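Local coordinates for protein 1-deoxy-D-xylulose 5-phosphate reductoisomerase (Moraxella catarrhalis, PDB 4ZQG) that catalyses the NAD(P)H- and metal-dependent conversion of 1-deoxy-D-xylulose 5-phosphate to 2-C-methyl-D-erythritol 4-phosphate in the MEP pathway and is the target of fosmidomycin, at residues Leu23-Ile26 with Arg27-Asn31; Leu331-Gly334 with Ala335-Leu339; Ala374-Tyr377 with Ser378-Phe381. One frame throughout, in Å; residues are numbered along the deposited sequence.

Contact 1: Leu23-Ile26 with Arg27-Asn31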
loop_
_atom_site.group_PDB
_atom_site.type_symbol
_atom_site.label_atom_id
_atom_site.label_comp_id
_atom_site.label_asym_id
_atom_site.label_seq_id
_atom_site.Cartn_x
_atom_site.Cartn_y
_atom_site.Cartn_z
ATOM N N LEU A 23 3.893 -4.077 -25.368
ATOM C CA LEU A 23 4.845 -3.657 -26.392
ATOM C C LEU A 23 5.238 -2.240 -26.176
ATOM O O LEU A 23 6.390 -1.875 -26.442
ATOM C CB LEU A 23 4.305 -3.902 -27.831
ATOM C CG LEU A 23 4.227 -5.417 -28.110
ATOM C CD1 LEU A 23 3.506 -5.804 -29.381
ATOM C CD2 LEU A 23 5.614 -6.012 -28.042
ATOM N N ALA A 24 4.317 -1.421 -25.662
ATOM C CA ALA A 24 4.658 0.003 -25.445
ATOM C C ALA A 24 5.767 0.141 -24.426
ATOM O O ALA A 24 6.607 1.042 -24.530
ATOM C CB ALA A 24 3.442 0.820 -25.097
ATOM N N ILE A 25 5.825 -0.808 -23.491
ATOM C CA ILE A 25 6.878 -0.854 -22.521
ATOM C C ILE A 25 8.169 -1.385 -23.137
ATOM O O ILE A 25 9.227 -0.840 -22.894
ATOM C CB ILE A 25 6.455 -1.727 -21.333
ATOM C CG1 ILE A 25 5.283 -1.086 -20.566
ATOM C CG2 ILE A 25 7.629 -1.956 -20.386
ATOM C CD1 ILE A 25 4.583 -2.046 -19.586
ATOM N N ILE A 26 8.089 -2.446 -23.940
ATOM C CA ILE A 26 9.275 -2.977 -24.618
ATOM C C ILE A 26 10.003 -1.883 -25.437
ATOM O O ILE A 26 11.239 -1.805 -25.431
ATOM C CB ILE A 26 8.944 -4.118 -25.575
ATOM C CG1 ILE A 26 8.198 -5.270 -24.895
ATOM C CG2 ILE A 26 10.228 -4.625 -26.193
ATOM C CD1 ILE A 26 8.856 -5.728 -23.646
ATOM N N ARG A 27 9.241 -1.020 -26.110
ATOM C CA ARG A 27 9.849 0.008 -26.917
ATOM C C ARG A 27 10.546 1.056 -26.104
ATOM O O ARG A 27 11.293 1.861 -26.624
ATOM C CB ARG A 27 8.803 0.709 -27.761
ATOM C CG ARG A 27 8.198 -0.180 -28.795
ATOM C CD ARG A 27 7.174 0.547 -29.631
ATOM N NE ARG A 27 6.522 -0.442 -30.480
ATOM C CZ ARG A 27 5.278 -0.879 -30.349
ATOM N NH1 ARG A 27 4.858 -1.813 -31.180
ATOM N NH2 ARG A 27 4.454 -0.399 -29.406
ATOM N N GLN A 28 10.257 1.100 -24.815
ATOM C CA GLN A 28 10.919 2.048 -23.961
ATOM C C GLN A 28 12.156 1.442 -23.356
ATOM O O GLN A 28 12.995 2.175 -22.800
ATOM C CB GLN A 28 9.976 2.491 -22.880
ATOM C CG GLN A 28 8.759 3.231 -23.389
ATOM C CD GLN A 28 7.857 3.565 -22.234
ATOM O OE1 GLN A 28 8.236 4.373 -21.337
ATOM N NE2 GLN A 28 6.687 2.910 -22.184
ATOM N N HIS A 29 12.285 0.118 -23.485
ATOM C CA HIS A 29 13.342 -0.621 -22.815
ATOM C C HIS A 29 13.990 -1.578 -23.785
ATOM O O HIS A 29 13.872 -2.793 -23.628
ATOM C CB HIS A 29 12.740 -1.366 -21.625
ATOM C CG HIS A 29 12.270 -0.446 -20.552
ATOM N ND1 HIS A 29 13.140 0.228 -19.734
ATOM C CD2 HIS A 29 11.033 -0.024 -20.219
ATOM C CE1 HIS A 29 12.460 1.021 -18.937
ATOM N NE2 HIS A 29 11.178 0.878 -19.209
ATOM N N PRO A 30 14.705 -1.033 -24.784
ATOM C CA PRO A 30 15.108 -1.831 -25.951
ATOM C C PRO A 30 16.082 -2.921 -25.583
ATOM O O PRO A 30 15.895 -4.043 -26.004
ATOM C CB PRO A 30 15.767 -0.803 -26.885
ATOM C CG PRO A 30 15.493 0.545 -26.292
ATOM C CD PRO A 30 15.303 0.315 -24.824
ATOM N N ASN A 31 17.090 -2.624 -24.781
ATOM C CA ASN A 31 18.126 -3.627 -24.525
ATOM C C ASN A 31 17.995 -4.300 -23.187
ATOM O O ASN A 31 18.985 -4.550 -22.503
ATOM C CB ASN A 31 19.534 -3.014 -24.656
ATOM C CG ASN A 31 19.873 -2.613 -26.083
ATOM O OD1 ASN A 31 20.490 -1.577 -26.293
ATOM N ND2 ASN A 31 19.471 -3.428 -27.068
#
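Arg-27 N donates to Leu-23 O over 3.0 Å, an i+4 bond, as in a regular helix. The next two amides shift to i+3 partners: Gln-28 N reaches Ile-25 O, and His-29 N reaches Ile-26 O at 2.9 Å, closing a type I turn from Ile-26 to His-29. The change from i+4 to i+3 pairing marks the tightening of the helix end. Ala-24 O is taken instead by a side chain. With CG beside the backbone N (chi1 -64°) and the chain extended beyond it, Gln-28 brings NE2 to Ala-24 O at 3.0 Å. That oxygen lies 3° out of the Gln-28 amide plane, whereas the donor stands 52° out of the carbonyl plane. On another side of the turn, the extended Arg-27 chain runs back over Leu-23, whose O lies over one guanidinium face and whose CB is 3.8 Å from NH2. His-29 brings CD2 to 3.9 Å from Ile-25 CG2, with Ile-25 O at the imidazole edge.

The turn ends helix 17-26, the first helix of the Rossmann-type nucleotide-binding domain, and leads into strand 33-39 of its parallel sheet. Ile-26 packs on Leu-9 and Ile-35 of that sheet. Further out, Glu-53 on helix 44-54 forms a salt bridge with Arg-27 NE, a likely restraint on the guanidinium. Gln-28 NE2 and His-29 NE2 bind the carbonyls of Ser-296 and Lys-295, respectively, while Ile-25 rests on helix 281-289.

Contact 2: Leu331-Gly334 with Ala335-Leu339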
loop_
_atom_site.group_PDB
_atom_site.type_symbol
_atom_site.label_atom_id
_atom_site.label_comp_id
_atom_site.label_asym_id
_atom_site.label_seq_id
_atom_site.Cartn_x
_atom_site.Cartn_y
_atom_site.Cartn_z
ATOM N N LEU A 331 -18.928 -23.335 -4.970
ATOM C CA LEU A 331 -19.225 -24.647 -5.565
ATOM C C LEU A 331 -17.987 -25.344 -6.085
ATOM O O LEU A 331 -17.952 -26.533 -6.103
ATOM C CB LEU A 331 -20.292 -24.567 -6.648
ATOM C CG LEU A 331 -21.762 -24.328 -6.248
ATOM C CD1 LEU A 331 -22.665 -25.290 -6.964
ATOM C CD2 LEU A 331 -22.080 -24.490 -4.780
ATOM N N GLY A 332 -16.949 -24.617 -6.451
ATOM C CA GLY A 332 -15.717 -25.246 -6.935
ATOM C C GLY A 332 -15.592 -25.100 -8.431
ATOM O O GLY A 332 -16.373 -24.364 -9.072
ATOM N N THR A 333 -14.630 -25.818 -9.002
ATOM C CA THR A 333 -14.214 -25.547 -10.376
ATOM C C THR A 333 -15.285 -25.826 -11.460
ATOM O O THR A 333 -15.498 -25.026 -12.337
ATOM C CB THR A 333 -12.904 -26.268 -10.700
ATOM O OG1 THR A 333 -11.839 -25.635 -9.970
ATOM C CG2 THR A 333 -12.605 -26.175 -12.211
ATOM N N GLY A 334 -15.963 -26.941 -11.399
ATOM C CA GLY A 334 -17.091 -27.151 -12.263
ATOM C C GLY A 334 -18.029 -25.976 -12.371
ATOM O O GLY A 334 -18.398 -25.577 -13.448
ATOM N N ALA A 335 -18.439 -25.392 -11.269
ATOM C CA ALA A 335 -19.403 -24.289 -11.335
ATOM C C ALA A 335 -18.788 -23.034 -11.883
ATOM O O ALA A 335 -19.497 -22.167 -12.357
ATOM C CB ALA A 335 -19.976 -23.997 -9.971
ATOM N N CYS A 336 -17.482 -22.910 -11.739
ATOM C CA CYS A 336 -16.754 -21.753 -12.262
ATOM C C CYS A 336 -16.642 -21.770 -13.774
ATOM O O CYS A 336 -16.716 -20.722 -14.421
ATOM C CB CYS A 336 -15.380 -21.660 -11.622
ATOM S SG CYS A 336 -15.550 -21.159 -9.898
ATOM N N ILE A 337 -16.506 -22.981 -14.309
ATOM C CA ILE A 337 -16.566 -23.250 -15.727
ATOM C C ILE A 337 -17.967 -22.981 -16.237
ATOM O O ILE A 337 -18.169 -22.188 -17.140
ATOM C CB ILE A 337 -16.124 -24.681 -16.003
ATOM C CG1 ILE A 337 -14.634 -24.763 -15.734
ATOM C CG2 ILE A 337 -16.477 -25.096 -17.435
ATOM C CD1 ILE A 337 -14.114 -26.167 -15.649
ATOM N N ALA A 338 -18.953 -23.611 -15.634
ATOM C CA ALA A 338 -20.318 -23.274 -15.970
ATOM C C ALA A 338 -20.408 -21.768 -15.997
ATOM O O ALA A 338 -20.911 -21.222 -16.942
ATOM C CB ALA A 338 -21.295 -23.856 -14.957
ATOM N N LEU A 339 -19.885 -21.101 -14.973
ATOM C CA LEU A 339 -20.014 -19.646 -14.855
ATOM C C LEU A 339 -19.353 -18.896 -16.002
ATOM O O LEU A 339 -19.980 -18.067 -16.645
ATOM C CB LEU A 339 -19.394 -19.121 -13.557
ATOM C CG LEU A 339 -19.453 -17.594 -13.355
ATOM C CD1 LEU A 339 -20.678 -17.189 -12.546
ATOM C CD2 LEU A 339 -18.184 -17.081 -12.701
#
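Ala-335 and Gly-334, followed by Thr-333, bury the most surface where helix 320-331 gives way to helix 333-351. Ala-335 sets its CB 3.4 Å from Leu-331 CB, a methyl-to-methylene contact across the junction. Its N-H makes a weak bond to Gly-332 O, bent to 122° at the hydrogen. The same carbonyl accepts Cys-336 N at 3.2 Å, so it serves both amides at the start of the new helix. Gly-332, with phi at 105°, is both the first residue to leave the earlier helix and the N-cap of the next; at these backbone angles a CB would run into the carbonyl oxygen of Leu-331, consistent with glycine at the break.

Gly-334 contributes through its backbone: its O takes Ala-338 N at 3.0 Å in an almost straight bond (174°), evidence that regular i+4 pairing is established within the first turn. Thr-333 O likewise binds Ile-337 N. The Thr-333 methyl CG2, held opposite the backbone N, lies 3.8 Å from Ile-337 CD1 where the two side chains meet at a slant, while OG1 hydrogen-bonds Asp-137.

Around this helix start, Cys-336 meets Ile-237, Ala-335 meets Leu-368, and Ile-337 packs on Ile-391 and Met-394. It thus sits among helices 359-368 and 387-409 of the C-terminal region and helix 230-243, which carries the magnesium ligand Glu-235.

Contact 3: Ala374-Tyr377 with Ser378-Phe381; sequences AQDY and SQDF
Asp-376 O and Gln-379 N form the hydrogen bond that joins the two segments, 3.1 Å long with 153° at the hydrogen. It closes a type I turn from Asp-376 to Gln-379. A preceding type I turn, Ala-374 to Tyr-377, is closed by Tyr-377 N on Ala-374 O. The two turns overlap at Asp-376 and Tyr-377, carrying the chain away from the end of helix 371-374.

Water provides a second polar link: it donates to Ala-374 O at 2.9 Å and hydrogen-bonds Ser-378 OG at 3.1 Å. The serine torsion (chi1 66°) places OG between the backbone N and carbonyl carbon, within reach of this bridge. A further polar bond, from Tyr-377 OH to Leu-368 O, leads out of the loop.

Among the ring contacts, Phe-381 directs its side chain back toward the turn and brings CE2 to 3.2 Å from Asp-376 O, a close, oblique approach of ring carbon to carbonyl oxygen. Gln-379 CB lies 4.0 Å above one face of this ring, offset toward the rim. Ala-374 CA covers the centre of one Tyr-377 face, 3.7 Å above its plane.

The Asp-376 and Gln-379 side chains run side by side, their carboxylate and amide planes 28° apart. Their facing oxygens, OD1 and OE1, are 3.9 Å apart and supply no bond between them. The carboxylate is instead held by the salt bridge from OD2 to Lys-397 on helix 387-409, which probably stabilises its negative charge; the link between segments therefore rests on the backbone bond, the water bridge and the approach of the Phe-381 ring to Asp-376 O.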
loop_
_atom_site.group_PDB
_atom_site.type_symbol
_atom_site.label_atom_id
_atom_site.label_comp_id
_atom_site.label_asym_id
_atom_site.label_seq_id
_atom_site.Cartn_x
_atom_site.Cartn_y
_atom_site.Cartn_z
ATOM N N ALA A 374 -24.892 -29.404 -13.515
ATOM C CA ALA A 374 -24.544 -29.800 -12.141
ATOM C C ALA A 374 -23.993 -31.233 -11.952
ATOM O O ALA A 374 -23.284 -31.494 -10.974
ATOM C CB ALA A 374 -25.721 -29.553 -11.210
ATOM N N GLN A 375 -24.290 -32.153 -12.867
ATOM C CA GLN A 375 -23.701 -33.498 -12.778
ATOM C C GLN A 375 -22.182 -33.479 -12.704
ATOM O O GLN A 375 -21.595 -34.389 -12.124
ATOM C CB GLN A 375 -24.090 -34.436 -13.939
ATOM C CG GLN A 375 -25.365 -34.104 -14.705
ATOM C CD GLN A 375 -25.713 -35.069 -15.862
ATOM O OE1 GLN A 375 -26.788 -35.668 -15.881
ATOM N NE2 GLN A 375 -24.825 -35.194 -16.830
ATOM N N ASP A 376 -21.550 -32.485 -13.324
ATOM C CA ASP A 376 -20.093 -32.512 -13.500
ATOM C C ASP A 376 -19.377 -31.688 -12.435
ATOM O O ASP A 376 -18.139 -31.680 -12.359
ATOM C CB ASP A 376 -19.708 -32.042 -14.912
ATOM C CG ASP A 376 -20.244 -32.955 -16.009
ATOM O OD1 ASP A 376 -20.084 -34.190 -15.915
ATOM O OD2 ASP A 376 -20.823 -32.442 -16.991
ATOM N N TYR A 377 -20.148 -31.013 -11.596
ATOM C CA TYR A 377 -19.554 -30.245 -10.515
ATOM C C TYR A 377 -18.620 -31.031 -9.603
ATOM O O TYR A 377 -17.638 -30.456 -9.122
ATOM C CB TYR A 377 -20.624 -29.579 -9.666
ATOM C CG TYR A 377 -21.330 -28.449 -10.355
ATOM C CD1 TYR A 377 -20.939 -27.979 -11.608
ATOM C CD2 TYR A 377 -22.368 -27.822 -9.737
ATOM C CE1 TYR A 377 -21.589 -26.926 -12.200
ATOM C CE2 TYR A 377 -23.018 -26.764 -10.321
ATOM C CZ TYR A 377 -22.626 -26.322 -11.562
ATOM O OH TYR A 377 -23.321 -25.271 -12.101
ATOM N N SER A 378 -18.882 -32.321 -9.403
ATOM C CA SER A 378 -18.098 -33.120 -8.460
ATOM C C SER A 378 -16.904 -33.817 -9.104
ATOM O O SER A 378 -16.326 -34.732 -8.511
ATOM C CB SER A 378 -18.977 -34.182 -7.810
ATOM O OG SER A 378 -19.393 -35.132 -8.786
ATOM N N GLN A 379 -16.502 -33.374 -10.283
ATOM C CA GLN A 379 -15.371 -34.006 -10.949
ATOM C C GLN A 379 -14.005 -33.462 -10.519
ATOM O O GLN A 379 -13.905 -32.405 -9.898
ATOM C CB GLN A 379 -15.533 -33.935 -12.469
ATOM C CG GLN A 379 -15.245 -35.282 -13.086
ATOM C CD GLN A 379 -15.607 -35.357 -14.543
ATOM O OE1 GLN A 379 -16.270 -34.459 -15.092
ATOM N NE2 GLN A 379 -15.161 -36.433 -15.196
ATOM N N ASP A 380 -12.967 -34.226 -10.843
ATOM C CA ASP A 380 -11.600 -33.845 -10.541
ATOM C C ASP A 380 -10.996 -33.110 -11.740
ATOM O O ASP A 380 -10.234 -33.664 -12.530
ATOM C CB ASP A 380 -10.742 -35.062 -10.191
ATOM C CG ASP A 380 -9.402 -34.666 -9.554
ATOM O OD1 ASP A 380 -9.245 -33.484 -9.143
ATOM O OD2 ASP A 380 -8.505 -35.542 -9.465
ATOM N N PHE A 381 -11.347 -31.835 -11.830
ATOM C CA PHE A 381 -10.864 -30.950 -12.854
ATOM C C PHE A 381 -9.394 -30.639 -12.670
ATOM O O PHE A 381 -8.813 -29.966 -13.505
ATOM C CB PHE A 381 -11.676 -29.666 -12.843
ATOM C CG PHE A 381 -13.095 -29.853 -13.286
ATOM C CD1 PHE A 381 -13.390 -30.087 -14.631
ATOM C CD2 PHE A 381 -14.147 -29.778 -12.379
ATOM C CE1 PHE A 381 -14.712 -30.271 -15.050
ATOM C CE2 PHE A 381 -15.464 -29.933 -12.785
ATOM C CZ PHE A 381 -15.750 -30.184 -14.129
HETATM O O HOH W 1 -21.911 -33.374 -9.201
#

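In the fold
Contacts 2 and 3 form one packing unit in the C-terminal domain, with centres about 8 Å apart. Phe-381 CE2 comes to 3.3 Å from Gly-334 CA, and Tyr-377 CE1 to 3.5 Å from Ala-335 CA, so both aromatic rings of contact 3 cover the helix start described in contact 2. Contact 1 lies in the nucleotide-binding domain, on the opposite side of the chain's centre, its own centre about 38 Å from that of contact 2 and 44 Å from that of contact 3. It touches neither ligand: the Leu-23 side chain is about 9 Å from bound NAD, and that of Ile-25 about 14 Å from fosmidomycin.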